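Local coordinates for 190aa long hypothetical protein (Pyrococcus horikoshii, PDB 2DDZ) that is of unknown function, a hexameric archaeal member of the DUF366 family, which is grouped with the class II tRNA synthetase clan, at residues Ile152-Glu156 with Leu157-Pro161. Residues are numbered along the deposited sequence; the frame is centred on the assembly and turned at random.
Sequences IGLEE and LGIDP
In I152 the first torsion (chi1 -167°) swings CG1 away from the backbone N, and the second (chi2 -73°) then turns CD1 onto L157. The two side chains meet at about a right angle, the isoleucine methyl pressing end-on against the leucine branch point, with 3.3 Å between I152 CD1 and L157 CG, tighter than usual van der Waals contact. L157 CG also rests against the carbonyl oxygen G153 O, a van der Waals contact at 3.4 Å. L154 and I159 touch more lightly, through their methyls, L154 CD2 lying 4.2 Å from I159 CD1. Both L157 and I159 also touch I104. An alanine in place of L157 would lack the branch and would be likely to leave a gap beside I152 CD1 and G153 O, and to forfeit the packing on I104.

The backbone closes the loop. L154 O is shared by two amides, taking a nearly straight bond from I159 N (3.0 Å, 167°) and a weak, bent one from L157 N. The amide of G158 approaches E155 O from above the carbonyl plane, at 2.6 Å between G158 N and E155 O, and closes a type I beta turn from E155 to G158. With its positive phi, G158 turns the chain out of its helical course into I159. The glutamate carboxylates are held from outside in salt bridges, E155 OE2 by K141 NZ and E156 OE2 by R118 NH1.

The turn sits in the loop joining strand 131-139 to helix 161-184, just before the N-cap residue D160. The bonds from I159 N to L154 O and from G158 N to E155 O are the 6→1 and 5→2 pair that, with the apolar contact of L154 and I159, make a Schellman motif closing a single helical turn.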
loop_
_atom_site.group_PDB
_atom_site.type_symbol
_atom_site.label_atom_id
_atom_site.label_comp_id
_atom_site.label_asym_id
_atom_site.label_seq_id
_atom_site.Cartn_x
_atom_site.Cartn_y
_atom_site.Cartn_z
ATOM N N ILE E 152 -29.860 23.751 11.885
ATOM C CA ILE E 152 -30.804 23.218 12.848
ATOM C C ILE E 152 -29.986 22.468 13.907
ATOM O O ILE E 152 -28.951 21.878 13.587
ATOM C CB ILE E 152 -31.829 22.291 12.113
ATOM C CG1 ILE E 152 -33.021 21.972 13.013
ATOM C CG2 ILE E 152 -31.159 21.002 11.665
ATOM C CD1 ILE E 152 -32.684 21.007 14.101
ATOM N N GLY E 153 -30.430 22.530 15.164
ATOM C CA GLY E 153 -29.726 21.868 16.256
ATOM C C GLY E 153 -30.501 20.708 16.866
ATOM O O GLY E 153 -31.669 20.497 16.539
ATOM N N LEU E 154 -29.863 19.953 17.760
ATOM C CA LEU E 154 -30.513 18.809 18.389
ATOM C C LEU E 154 -31.653 19.230 19.313
ATOM O O LEU E 154 -32.678 18.553 19.400
ATOM C CB LEU E 154 -29.487 17.973 19.163
ATOM C CG LEU E 154 -28.443 17.193 18.354
ATOM C CD1 LEU E 154 -27.435 16.590 19.313
ATOM C CD2 LEU E 154 -29.116 16.106 17.525
ATOM N N GLU E 155 -31.478 20.350 20.005
ATOM C CA GLU E 155 -32.514 20.846 20.908
ATOM C C GLU E 155 -33.836 21.076 20.177
ATOM O O GLU E 155 -34.859 20.525 20.567
ATOM C CB GLU E 155 -32.034 22.132 21.588
ATOM C CG GLU E 155 -31.170 21.859 22.814
ATOM C CD GLU E 155 -30.552 23.112 23.375
ATOM O OE1 GLU E 155 -31.129 24.196 23.135
ATOM O OE2 GLU E 155 -29.503 23.007 24.057
ATOM N N GLU E 156 -33.807 21.876 19.113
ATOM C CA GLU E 156 -35.013 22.146 18.336
ATOM C C GLU E 156 -35.687 20.845 17.875
ATOM O O GLU E 156 -36.892 20.814 17.637
ATOM C CB GLU E 156 -34.678 23.011 17.116
ATOM C CG GLU E 156 -35.906 23.400 16.300
ATOM C CD GLU E 156 -35.603 24.354 15.157
ATOM O OE1 GLU E 156 -34.470 24.884 15.090
ATOM O OE2 GLU E 156 -36.512 24.580 14.329
ATOM N N LEU E 157 -34.909 19.775 17.741
ATOM C CA LEU E 157 -35.470 18.496 17.317
ATOM C C LEU E 157 -35.988 17.721 18.531
ATOM O O LEU E 157 -36.540 16.626 18.398
ATOM C CB LEU E 157 -34.415 17.655 16.586
ATOM C CG LEU E 157 -33.811 18.191 15.283
ATOM C CD1 LEU E 157 -32.734 17.224 14.823
ATOM C CD2 LEU E 157 -34.877 18.359 14.202
ATOM N N GLY E 158 -35.803 18.294 19.716
ATOM C CA GLY E 158 -36.264 17.645 20.928
ATOM C C GLY E 158 -35.443 16.434 21.333
ATOM O O GLY E 158 -35.965 15.484 21.923
ATOM N N ILE E 159 -34.155 16.455 21.010
ATOM C CA ILE E 159 -33.272 15.354 21.366
ATOM C C ILE E 159 -32.329 15.825 22.464
ATOM O O ILE E 159 -31.851 16.957 22.435
ATOM C CB ILE E 159 -32.440 14.887 20.160
ATOM C CG1 ILE E 159 -33.371 14.370 19.069
ATOM C CG2 ILE E 159 -31.463 13.791 20.584
ATOM C CD1 ILE E 159 -32.643 13.919 17.829
ATOM N N ASP E 160 -32.076 14.955 23.435
ATOM C CA ASP E 160 -31.181 15.279 24.537
ATOM C C ASP E 160 -29.736 14.975 24.138
ATOM O O ASP E 160 -29.395 13.832 23.840
ATOM C CB ASP E 160 -31.584 14.473 25.783
ATOM C CG ASP E 160 -30.557 14.553 26.902
ATOM O OD1 ASP E 160 -29.843 15.577 27.012
ATOM O OD2 ASP E 160 -30.476 13.587 27.689
ATOM N N PRO E 161 -28.870 16.005 24.128
ATOM C CA PRO E 161 -27.456 15.864 23.766
ATOM C C PRO E 161 -26.804 14.657 24.441
ATOM O O PRO E 161 -26.305 13.755 23.764
ATOM C CB PRO E 161 -26.848 17.182 24.236
ATOM C CG PRO E 161 -27.954 18.143 24.045
ATOM C CD PRO E 161 -29.159 17.385 24.557
#